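PDB 5MLD: 8-demethyl-8-aminoriboflavin-5'-phosphate synthase from Streptomyces davawensis, which replaces the C-8 methyl group of FMN by an amino group, with glutamate as amino donor, on the way to the antibiotic roseoflavin. Local coordinates for residues 3-8 and 37-42; 9-14 and 88-93; 29-34 and 191-196; 120-125 and 152-157. All coordinates share one frame; numbering follows the deposited sequence.

Contact 1: 3-8 and 37-42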
# COMPACT_ATOMS: atom_id res chain seq x y z
N LEU A 3 27.67 -8.39 -18.40
CA LEU A 3 26.40 -8.33 -17.70
C LEU A 3 25.33 -7.73 -18.61
O LEU A 3 25.62 -6.94 -19.51
CB LEU A 3 26.53 -7.48 -16.44
CG LEU A 3 27.52 -8.03 -15.41
CD1 LEU A 3 27.77 -6.95 -14.39
CD2 LEU A 3 26.92 -9.23 -14.75
N LYS A 4 24.07 -8.10 -18.36
CA LYS A 4 22.95 -7.67 -19.18
C LYS A 4 21.88 -7.05 -18.31
O LYS A 4 21.56 -7.59 -17.24
CB LYS A 4 22.33 -8.85 -19.96
CG LYS A 4 23.31 -9.59 -20.85
CD LYS A 4 22.70 -10.87 -21.35
CE LYS A 4 23.79 -11.82 -21.83
NZ LYS A 4 23.65 -12.16 -23.27
N ALA A 5 21.32 -5.94 -18.78
CA ALA A 5 20.17 -5.31 -18.15
C ALA A 5 18.97 -5.43 -19.08
O ALA A 5 19.06 -5.07 -20.25
CB ALA A 5 20.45 -3.83 -17.85
N LEU A 6 17.86 -5.93 -18.55
CA LEU A 6 16.63 -6.08 -19.31
C LEU A 6 15.63 -5.07 -18.76
O LEU A 6 15.32 -5.11 -17.57
CB LEU A 6 16.09 -7.50 -19.20
CG LEU A 6 14.77 -7.72 -19.94
CD1 LEU A 6 14.92 -7.46 -21.46
CD2 LEU A 6 14.24 -9.10 -19.64
N ILE A 7 15.16 -4.17 -19.60
CA ILE A 7 14.23 -3.11 -19.20
C ILE A 7 12.89 -3.42 -19.83
O ILE A 7 12.80 -3.50 -21.06
CB ILE A 7 14.72 -1.72 -19.61
CG1 ILE A 7 16.16 -1.51 -19.10
CG2 ILE A 7 13.75 -0.66 -19.07
CD1 ILE A 7 16.85 -0.24 -19.62
N LEU A 8 11.86 -3.61 -19.02
CA LEU A 8 10.53 -3.97 -19.52
C LEU A 8 9.64 -2.74 -19.43
O LEU A 8 9.25 -2.33 -18.34
CB LEU A 8 9.92 -5.13 -18.73
CG LEU A 8 10.76 -6.41 -18.69
CD1 LEU A 8 10.03 -7.49 -17.88
CD2 LEU A 8 11.07 -6.88 -20.10
N ILE A 37 27.26 -2.40 -19.33
CA ILE A 37 26.17 -3.35 -19.16
C ILE A 37 25.27 -3.25 -20.39
O ILE A 37 24.73 -2.18 -20.69
CB ILE A 37 25.41 -3.08 -17.85
CG1 ILE A 37 26.40 -3.26 -16.69
CG2 ILE A 37 24.20 -4.01 -17.71
CD1 ILE A 37 25.80 -3.29 -15.35
N GLU A 38 25.18 -4.35 -21.13
CA GLU A 38 24.42 -4.37 -22.37
C GLU A 38 22.94 -4.33 -22.03
O GLU A 38 22.47 -5.06 -21.16
CB GLU A 38 24.73 -5.63 -23.17
CG GLU A 38 26.22 -5.90 -23.31
CD GLU A 38 26.50 -7.14 -24.13
OE1 GLU A 38 25.71 -8.11 -24.06
OE2 GLU A 38 27.52 -7.14 -24.86
N THR A 39 22.20 -3.47 -22.72
CA THR A 39 20.79 -3.26 -22.41
C THR A 39 19.90 -3.82 -23.51
O THR A 39 20.27 -3.83 -24.69
CB THR A 39 20.46 -1.78 -22.24
OG1 THR A 39 20.71 -1.08 -23.47
CG2 THR A 39 21.29 -1.19 -21.14
N GLU A 40 18.72 -4.25 -23.10
CA GLU A 40 17.67 -4.62 -24.04
C GLU A 40 16.36 -4.07 -23.50
O GLU A 40 16.08 -4.24 -22.31
CB GLU A 40 17.57 -6.13 -24.19
CG GLU A 40 16.48 -6.58 -25.14
CD GLU A 40 16.58 -8.05 -25.46
OE1 GLU A 40 17.27 -8.78 -24.69
OE2 GLU A 40 15.99 -8.47 -26.47
N VAL A 41 15.58 -3.42 -24.35
CA VAL A 41 14.27 -2.89 -23.96
C VAL A 41 13.22 -3.75 -24.64
O VAL A 41 13.27 -3.97 -25.86
CB VAL A 41 14.09 -1.41 -24.36
CG1 VAL A 41 12.71 -0.90 -23.90
CG2 VAL A 41 15.19 -0.54 -23.79
N VAL A 42 12.25 -4.24 -23.87
CA VAL A 42 11.12 -5.00 -24.40
C VAL A 42 9.86 -4.27 -23.97
O VAL A 42 9.71 -3.93 -22.80
CB VAL A 42 11.12 -6.44 -23.87
CG1 VAL A 42 9.81 -7.13 -24.19
CG2 VAL A 42 12.29 -7.21 -24.50

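Contact 2: 9-14 and 88-93. With 8DP (8-demethyl-8-aminoriboflavin-5'-phosphate), chain I.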
# COMPACT_ATOMS: atom_id res chain seq x y z
N ASN A 9 9.34 -2.14 -20.59
CA ASN A 9 8.35 -1.07 -20.63
C ASN A 9 6.97 -1.71 -20.58
O ASN A 9 6.57 -2.40 -21.52
CB ASN A 9 8.51 -0.22 -21.89
CG ASN A 9 7.60 0.97 -21.88
OD1 ASN A 9 6.60 0.97 -21.16
ND2 ASN A 9 7.94 2.00 -22.65
N THR A 10 6.24 -1.47 -19.49
CA THR A 10 4.95 -2.13 -19.31
C THR A 10 3.77 -1.21 -19.64
O THR A 10 2.66 -1.44 -19.14
CB THR A 10 4.84 -2.70 -17.89
OG1 THR A 10 5.04 -1.66 -16.94
CG2 THR A 10 5.97 -3.74 -17.66
N THR A 11 3.99 -0.20 -20.48
CA THR A 11 2.90 0.63 -20.98
C THR A 11 1.84 -0.23 -21.68
O THR A 11 2.12 -1.30 -22.22
CB THR A 11 3.44 1.67 -21.97
OG1 THR A 11 2.36 2.47 -22.46
CG2 THR A 11 4.11 0.98 -23.17
N LEU A 12 0.61 0.28 -21.67
CA LEU A 12 -0.51 -0.41 -22.30
C LEU A 12 -0.70 -0.06 -23.77
O LEU A 12 -1.57 -0.65 -24.41
CB LEU A 12 -1.80 -0.11 -21.54
CG LEU A 12 -1.77 -0.65 -20.12
CD1 LEU A 12 -3.05 -0.28 -19.39
CD2 LEU A 12 -1.56 -2.16 -20.11
N ARG A 13 0.08 0.86 -24.32
CA ARG A 13 -0.06 1.23 -25.72
C ARG A 13 0.99 0.50 -26.56
O ARG A 13 2.17 0.50 -26.23
CB ARG A 13 0.04 2.75 -25.89
CG ARG A 13 1.42 3.36 -25.66
CD ARG A 13 1.32 4.85 -25.38
NE ARG A 13 0.88 5.10 -24.02
CZ ARG A 13 -0.34 5.50 -23.66
NH1 ARG A 13 -1.28 5.73 -24.57
NH2 ARG A 13 -0.60 5.67 -22.37
N ARG A 14 0.53 -0.12 -27.65
CA ARG A 14 1.38 -0.91 -28.53
C ARG A 14 2.35 -0.02 -29.31
O ARG A 14 2.00 1.08 -29.72
CB ARG A 14 0.49 -1.70 -29.49
CG ARG A 14 1.20 -2.51 -30.59
CD ARG A 14 0.21 -3.43 -31.36
NE ARG A 14 -0.34 -4.49 -30.51
CZ ARG A 14 0.25 -5.67 -30.32
NH1 ARG A 14 1.40 -5.94 -30.94
NH2 ARG A 14 -0.29 -6.58 -29.53
N ALA A 88 9.89 -0.91 -15.95
CA ALA A 88 9.67 0.49 -16.27
C ALA A 88 8.17 0.63 -16.49
O ALA A 88 7.67 0.33 -17.58
CB ALA A 88 10.47 0.93 -17.49
N THR A 89 7.46 1.09 -15.47
CA THR A 89 6.02 0.99 -15.54
C THR A 89 5.36 2.35 -15.40
O THR A 89 5.74 3.16 -14.54
CB THR A 89 5.48 0.03 -14.46
OG1 THR A 89 4.07 -0.11 -14.62
CG2 THR A 89 5.81 0.51 -13.03
N PRO A 90 4.36 2.63 -16.22
CA PRO A 90 3.40 3.68 -15.86
C PRO A 90 2.67 3.26 -14.60
O PRO A 90 2.65 2.09 -14.22
CB PRO A 90 2.45 3.74 -17.07
CG PRO A 90 3.04 2.88 -18.12
CD PRO A 90 3.97 1.92 -17.45
N ILE A 91 2.03 4.23 -13.96
CA ILE A 91 1.20 3.97 -12.78
C ILE A 91 -0.26 3.95 -13.19
O ILE A 91 -0.74 4.90 -13.82
CB ILE A 91 1.44 5.02 -11.69
CG1 ILE A 91 2.91 4.95 -11.25
CG2 ILE A 91 0.43 4.83 -10.53
CD1 ILE A 91 3.40 6.12 -10.40
N THR A 92 -0.98 2.88 -12.83
CA THR A 92 -2.44 2.88 -12.99
C THR A 92 -3.08 2.40 -11.71
O THR A 92 -2.69 1.36 -11.18
CB THR A 92 -2.94 2.03 -14.18
OG1 THR A 92 -2.65 0.63 -13.99
CG2 THR A 92 -2.38 2.52 -15.51
N LEU A 93 -4.08 3.15 -11.23
CA LEU A 93 -4.83 2.83 -10.02
C LEU A 93 -3.91 2.73 -8.80
O LEU A 93 -4.12 1.88 -7.94
CB LEU A 93 -5.63 1.53 -10.17
CG LEU A 93 -6.25 1.25 -11.54
CD1 LEU A 93 -6.75 -0.17 -11.59
CD2 LEU A 93 -7.34 2.25 -11.83
C4 8DP I . -0.49 7.54 -15.99
C5 8DP I . -1.68 8.40 -15.53
C8 8DP I . -4.76 5.68 -16.67
N3 8DP I . -3.78 5.99 -12.64
C2 8DP I . 1.13 7.83 -17.98
N2 8DP I . -5.14 5.52 -18.05
N1 8DP I . -2.45 7.57 -14.51
C6 8DP I . -3.40 6.69 -14.91
O6 8DP I . -1.19 8.02 -18.27
N4 8DP I . -1.18 8.52 -12.78
C12 8DP I . -4.09 5.91 -13.96
C13 8DP I . -2.14 7.65 -13.19
C14 8DP I . -2.80 6.86 -12.25
C15 8DP I . -2.44 6.99 -10.91
C16 8DP I . -0.87 8.61 -11.50
C1 8DP I . 1.34 7.13 -19.32
C3 8DP I . -0.24 7.35 -17.50
C7 8DP I . -3.76 6.59 -16.28
C9 8DP I . -5.43 4.90 -15.69
O1 8DP I . 4.22 5.03 -20.87
P1 8DP I . 2.78 5.60 -20.81
O2 8DP I . 2.59 6.66 -21.95
O3 8DP I . 1.73 4.50 -20.92
O4 8DP I . 2.61 6.38 -19.40
O5 8DP I . 2.19 7.51 -17.14
O7 8DP I . 0.28 6.97 -15.19
C10 8DP I . -6.51 3.92 -16.08
C11 8DP I . -5.09 5.01 -14.36
O8 8DP I . -3.06 6.22 -9.92
N5 8DP I . -1.48 7.86 -10.57
O9 8DP I . 0.13 9.50 -11.04

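Contact 3: 29-34 and 191-196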
# COMPACT_ATOMS: atom_id res chain seq x y z
N VAL A 29 19.18 3.90 -20.65
CA VAL A 29 19.91 3.00 -21.55
C VAL A 29 21.35 3.46 -21.77
O VAL A 29 22.27 2.65 -21.57
CB VAL A 29 19.13 2.81 -22.86
CG1 VAL A 29 20.02 2.19 -23.95
CG2 VAL A 29 17.85 1.97 -22.61
N PRO A 30 21.63 4.70 -22.20
CA PRO A 30 23.04 5.08 -22.41
C PRO A 30 23.86 5.06 -21.13
O PRO A 30 25.07 4.81 -21.19
CB PRO A 30 22.97 6.49 -23.00
CG PRO A 30 21.63 7.00 -22.63
CD PRO A 30 20.72 5.80 -22.58
N LEU A 31 23.23 5.30 -19.98
CA LEU A 31 23.98 5.21 -18.72
C LEU A 31 24.40 3.77 -18.43
O LEU A 31 25.55 3.53 -18.02
CB LEU A 31 23.15 5.77 -17.57
CG LEU A 31 22.81 7.26 -17.64
CD1 LEU A 31 21.81 7.58 -16.54
CD2 LEU A 31 24.05 8.14 -17.54
N TYR A 32 23.51 2.80 -18.65
CA TYR A 32 23.92 1.40 -18.48
C TYR A 32 25.02 1.04 -19.46
O TYR A 32 25.99 0.37 -19.08
CB TYR A 32 22.74 0.45 -18.65
CG TYR A 32 21.90 0.24 -17.41
CD1 TYR A 32 22.47 -0.26 -16.25
CD2 TYR A 32 20.54 0.55 -17.39
CE1 TYR A 32 21.73 -0.46 -15.11
CE2 TYR A 32 19.78 0.35 -16.26
CZ TYR A 32 20.38 -0.16 -15.11
OH TYR A 32 19.66 -0.34 -13.97
N GLU A 33 24.91 1.49 -20.71
CA GLU A 33 25.92 1.15 -21.70
C GLU A 33 27.28 1.73 -21.32
O GLU A 33 28.32 1.09 -21.56
CB GLU A 33 25.48 1.63 -23.09
CG GLU A 33 24.22 0.94 -23.63
CD GLU A 33 24.38 -0.57 -23.94
OE1 GLU A 33 25.52 -1.08 -23.94
OE2 GLU A 33 23.36 -1.25 -24.20
N LYS A 34 27.31 2.94 -20.73
CA LYS A 34 28.57 3.50 -20.24
C LYS A 34 29.15 2.67 -19.11
O LYS A 34 30.37 2.67 -18.91
CB LYS A 34 28.38 4.94 -19.74
CG LYS A 34 27.98 5.97 -20.77
CD LYS A 34 27.69 7.31 -20.10
CE LYS A 34 27.27 8.38 -21.10
NZ LYS A 34 28.34 8.68 -22.11
N PHE A 191 21.35 7.71 -10.00
CA PHE A 191 21.55 6.90 -8.79
C PHE A 191 21.24 5.44 -9.08
O PHE A 191 22.02 4.53 -8.75
CB PHE A 191 20.62 7.37 -7.65
CG PHE A 191 20.93 8.74 -7.07
CD1 PHE A 191 21.99 9.52 -7.51
CD2 PHE A 191 20.13 9.23 -6.04
CE1 PHE A 191 22.23 10.76 -6.95
CE2 PHE A 191 20.36 10.47 -5.47
CZ PHE A 191 21.42 11.24 -5.92
N MET A 192 20.07 5.19 -9.67
CA MET A 192 19.61 3.83 -9.86
C MET A 192 20.56 3.05 -10.76
O MET A 192 20.89 1.90 -10.46
CB MET A 192 18.20 3.85 -10.44
CG MET A 192 17.55 2.50 -10.56
SD MET A 192 17.95 1.62 -12.08
CE MET A 192 17.58 2.84 -13.34
N VAL A 193 20.99 3.66 -11.87
CA VAL A 193 21.89 2.95 -12.79
C VAL A 193 23.23 2.66 -12.12
O VAL A 193 23.76 1.54 -12.21
CB VAL A 193 22.07 3.77 -14.08
CG1 VAL A 193 23.19 3.14 -14.95
CG2 VAL A 193 20.76 3.80 -14.83
N ALA A 194 23.79 3.66 -11.44
CA ALA A 194 25.08 3.45 -10.79
C ALA A 194 25.00 2.34 -9.75
O ALA A 194 25.89 1.48 -9.68
CB ALA A 194 25.56 4.76 -10.15
N ASN A 195 23.94 2.32 -8.95
CA ASN A 195 23.86 1.38 -7.84
C ASN A 195 23.46 -0.02 -8.29
O ASN A 195 24.04 -1.01 -7.82
CB ASN A 195 22.89 1.89 -6.77
CG ASN A 195 23.40 3.09 -6.00
OD1 ASN A 195 24.58 3.44 -6.07
ND2 ASN A 195 22.52 3.72 -5.24
N THR A 196 22.49 -0.16 -9.21
CA THR A 196 22.18 -1.49 -9.72
C THR A 196 23.37 -2.09 -10.44
O THR A 196 23.60 -3.30 -10.36
CB THR A 196 20.98 -1.48 -10.67
OG1 THR A 196 21.21 -0.55 -11.74
CG2 THR A 196 19.74 -1.07 -9.91

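Contact 4: 120-125 and 152-157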
# COMPACT_ATOMS: atom_id res chain seq x y z
N PHE A 120 16.36 -20.29 -5.52
CA PHE A 120 15.37 -20.00 -6.54
C PHE A 120 16.08 -19.53 -7.82
O PHE A 120 17.20 -19.03 -7.77
CB PHE A 120 14.38 -18.94 -6.04
CG PHE A 120 13.71 -19.30 -4.74
CD1 PHE A 120 13.38 -20.63 -4.44
CD2 PHE A 120 13.41 -18.32 -3.80
CE1 PHE A 120 12.76 -20.96 -3.23
CE2 PHE A 120 12.79 -18.64 -2.59
CZ PHE A 120 12.46 -19.97 -2.30
N PRO A 121 15.43 -19.69 -8.98
CA PRO A 121 16.11 -19.44 -10.26
C PRO A 121 16.59 -18.02 -10.45
O PRO A 121 17.56 -17.80 -11.19
CB PRO A 121 15.05 -19.79 -11.32
CG PRO A 121 14.11 -20.66 -10.63
CD PRO A 121 14.09 -20.27 -9.19
N LEU A 122 15.96 -17.03 -9.81
CA LEU A 122 16.32 -15.64 -10.02
C LEU A 122 17.25 -15.10 -8.94
O LEU A 122 17.52 -13.89 -8.90
CB LEU A 122 15.05 -14.78 -10.14
CG LEU A 122 14.14 -15.22 -11.29
CD1 LEU A 122 12.93 -14.30 -11.45
CD2 LEU A 122 14.90 -15.28 -12.61
N TYR A 123 17.76 -15.96 -8.07
CA TYR A 123 18.76 -15.55 -7.09
C TYR A 123 19.98 -14.94 -7.77
O TYR A 123 20.35 -15.31 -8.89
CB TYR A 123 19.18 -16.75 -6.23
CG TYR A 123 18.62 -16.67 -4.82
CD1 TYR A 123 17.26 -16.74 -4.60
CD2 TYR A 123 19.46 -16.52 -3.73
CE1 TYR A 123 16.74 -16.66 -3.32
CE2 TYR A 123 18.95 -16.44 -2.45
CZ TYR A 123 17.60 -16.51 -2.25
OH TYR A 123 17.07 -16.42 -0.98
N ASN A 124 20.61 -14.00 -7.06
CA ASN A 124 21.82 -13.28 -7.45
C ASN A 124 21.59 -12.27 -8.56
O ASN A 124 22.57 -11.74 -9.12
CB ASN A 124 22.94 -14.24 -7.84
CG ASN A 124 23.20 -15.21 -6.74
OD1 ASN A 124 23.58 -14.80 -5.65
ND2 ASN A 124 22.92 -16.49 -6.98
N LYS A 125 20.34 -11.97 -8.88
CA LYS A 125 20.05 -10.90 -9.83
C LYS A 125 19.69 -9.62 -9.07
O LYS A 125 19.52 -9.60 -7.85
CB LYS A 125 18.93 -11.33 -10.78
CG LYS A 125 19.32 -12.55 -11.61
CD LYS A 125 18.13 -13.02 -12.43
CE LYS A 125 18.50 -14.24 -13.25
NZ LYS A 125 19.60 -13.95 -14.19
N LEU A 152 11.39 -13.32 -5.06
CA LEU A 152 11.84 -14.21 -6.12
C LEU A 152 13.34 -14.45 -6.11
O LEU A 152 13.81 -15.41 -6.73
CB LEU A 152 11.43 -13.65 -7.49
CG LEU A 152 9.95 -13.41 -7.74
CD1 LEU A 152 9.76 -12.86 -9.15
CD2 LEU A 152 9.15 -14.71 -7.54
N GLY A 153 14.11 -13.58 -5.47
CA GLY A 153 15.55 -13.76 -5.51
C GLY A 153 16.34 -12.51 -5.85
O GLY A 153 17.57 -12.53 -5.78
N TYR A 154 15.65 -11.42 -6.21
CA TYR A 154 16.32 -10.18 -6.57
C TYR A 154 16.83 -9.43 -5.35
O TYR A 154 16.16 -9.38 -4.31
CB TYR A 154 15.38 -9.26 -7.37
CG TYR A 154 15.15 -9.75 -8.78
CD1 TYR A 154 16.02 -9.39 -9.80
CD2 TYR A 154 14.05 -10.55 -9.09
CE1 TYR A 154 15.83 -9.85 -11.09
CE2 TYR A 154 13.85 -11.01 -10.38
CZ TYR A 154 14.75 -10.66 -11.37
OH TYR A 154 14.57 -11.11 -12.66
N SER A 155 18.01 -8.84 -5.48
CA SER A 155 18.53 -7.90 -4.50
C SER A 155 18.28 -6.48 -4.99
O SER A 155 18.33 -6.20 -6.19
CB SER A 155 20.03 -8.10 -4.29
OG SER A 155 20.29 -9.41 -3.81
N VAL A 156 18.02 -5.58 -4.05
CA VAL A 156 17.66 -4.21 -4.37
C VAL A 156 18.71 -3.30 -3.74
O VAL A 156 18.87 -3.30 -2.51
CB VAL A 156 16.25 -3.87 -3.86
CG1 VAL A 156 15.83 -2.47 -4.34
CG2 VAL A 156 15.27 -4.92 -4.35
N PRO A 157 19.45 -2.53 -4.53
CA PRO A 157 20.40 -1.58 -3.97
C PRO A 157 19.67 -0.38 -3.41
O PRO A 157 18.45 -0.27 -3.58
CB PRO A 157 21.26 -1.20 -5.19
CG PRO A 157 20.31 -1.33 -6.35
CD PRO A 157 19.30 -2.39 -5.99
O HOH W 1 20.06 -11.34 -5.71

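Contact 1: 3-8 and 37-42
Leu8 and Val42 lie side by side and point the same way. The CD2 branch of Leu8 meets Val42 CB at 3.8 Å. Leu6, on the same sheet face, crosses Val42 at a slant, with its CD1 4.0 Å from Val42 CG2. The first torsion explains this reach: CG of Leu6 is anti to the backbone N (chi1 178°), which carries CD1 across to the partner strand. There CD1 also rests against the aliphatic CB of Glu40. The carboxylate of Glu40 turns elsewhere and forms a salt bridge with Lys78. Lys4 and Glu38 continue this face at its exposed end; Lys4 NZ and Glu38 OE1 stay 4.6 Å apart, too far for a salt bridge, though their opposite charges probably attract weakly.

Ala5, Ile7, Thr39 and Val41 point to the other face. Ile37 lays its CG2 branch 3.8 Å from Ala5 CB. The backbones run parallel, their axes 18° apart. Bonds from Ala5 N to Glu38 O, Glu40 N to Ala5 O, Ile7 N to Glu40 O and Val42 N to Ile7 O alternate between the strands. The bond from Ile7 N is nearly straight, at 177°.

These are the first two strands of a flavodoxin-like sheet, joined by a beta-alpha-beta crossover through helix 20-34. That helix packs on the Ile7, Thr39 and Val41 face, where Glu33 takes a hydrogen bond with Thr39 OG1. Helix 72-81 packs on the Leu6, Leu8 and Val42 face, and strand 84-92 pairs with the other edge of strand 4-9.

Contact 2: 9-14 and 88-93
Two threonine side chains, Thr10 and Thr89, meet just where the strand pairing stops, with OG1 of Thr10 3.0 Å from OG1 of Thr89 and equally near its CB. The two side chains meet at a slant. OG1 of Thr10 sits between its backbone N and carbonyl carbon (chi1 57°), which turns it to the neighbouring strand. The Thr89 hydroxyl donates to Pro90 O in the carbonyl plane, on a lone pair, at 2.6 Å. The backbones make one clear bond, from Thr10 N to Ala88 O.

Beyond it the chains part, and Pro90 packs its CG against Thr11 CA at 3.6 Å. Asn9 OD1 accepts from Thr11 N, an Asx turn that bends the chain as it leaves strand 4-9. This is the phosphate-binding loop of the flavodoxin-like fold, set at the C-terminal ends of parallel strands. Thr11 OG1 donates to phosphate oxygen O3 of the bound aminoflavin at 2.6 Å. The Arg13 guanidinium meets the same O3 edge-on and in its plane, through NH2 at 3.0 Å and a longer bond from NE. Ser19 and Thr21 also bind the ligand.

Arg13 helps to position the donor glutamate, and its NH1 forms a salt bridge with Asp58 of the second subunit. At the far end of the ligand, Leu93 N donates to its ring nitrogen N3 at 3.2 Å, while Ile91 CG2 packs against ring atoms N5 and C15.

Contact 3: 29-34 and 191-196
The Tyr32 ring has Val193 over one face and Thr196 OG1 at its edge, near the ring plane. CG1 of Val193 stands 3.7 Å above the plane, shifted toward the rim. This is a CH-pi contact, 4.0 Å from CG1 to the ring centroid. Met192 SD approaches the ring obliquely, 68° off the normal, in a Met-aromatic contact at its hydroxyl end.

The contact joins two helices that flank the same side of a flavodoxin-like sheet. Helix segments 29-34 and 191-196 run in roughly the same direction, with axes 9.6 Å apart and crossing at -30°. Val193 fits between Leu31 and Tyr32. Its CG1, anti to the backbone N (chi1 171°), touches Leu31 CB as well as the ring, and its CG2 lies near the hydroxyl side of the ring. On the sheet, Tyr32 also packs against Ile84 and Val86 of strand 84-92 and Thr39 of strand 38-43. The ring is thus held between sheet and helix 183-205. Further round that helix, Asn195 bonds to Tyr123 of the third subunit, so the helix also serves the tetramer.

The buried hydroxyls form a short chain with a fixed direction. Tyr32 OH donates to Thr196 OG1 at 2.7 Å. Thr196 OG1 in turn donates to Met192 O, one turn back. That carbonyl also accepts from Thr196 N, and the two donors reach Met192 O from opposite faces of its plane.

Contact 4: 120-125 and 152-157
This is a buried contact between two connections of the sheet: the turns leading into strand 125-132 and the end of helix 138-152 with the short strand after it. Leu122 and Lys125 both meet the Tyr154 ring from the same side of its plane. Leu122 CD1 lies 3.6 Å from Tyr154 CE2, and Lys125 CB lies 3.4 Å from Tyr154 CE1; both approaches are oblique to the ring. Leu122 CD1 also reaches Leu152 CD1. The Lys125 chain runs on past the tyrosine hydroxyl and bends at its last torsion (chi4 -60°). Its ammonium group then bonds to the carbonyls of Arg80 and Ala82.

Gly153 packs against Tyr123, with its CA 3.6 Å from Tyr123 CD1, oblique to the ring. It lies close against the backbone of Leu122 and Tyr123. Tyr123 CA makes a CA-H...O contact with Gly153 O, 3.5 Å away.

One straight bond, from Ser155 N to Lys125 O at 2.9 Å, links the backbones. A water adds to it, donating to Lys125 O and Gly153 O and accepting from Ser155 OG. Tyr208 also bonds to Ser155 OG. The Tyr123 hydroxyl bonds to Asn159 of the third subunit.

Gly153, with positive phi, ends its helix in a Schellman motif, while 120-123 and 122-125 form overlapping type I and type II turns. Together they frame the strand 125-132, helix 138-152, strand 154-155 beta-alpha-beta connection.

Contacts 1, 2 and 4 belong to one sheet, and contact 3 packs helices on it. Contacts 1 and 2 have centres about 17 Å apart and meet along strand 4-9: the chain passes from pairing in contact 1 into the phosphate loop of contact 2. Contact 3 centres about 11 Å from contact 1 and touches it. Contact 4 comes later than contacts 1 and 2 in the chain and falls, along the sequence, between the two segments of contact 3, which it touches where Pro157 meets Thr196. Contacts 3 and 4 both reach the third subunit. Contact 2 thus supplies part of the flavin pocket, and contacts 2, 3 and 4 all reach other subunits of the tetramer.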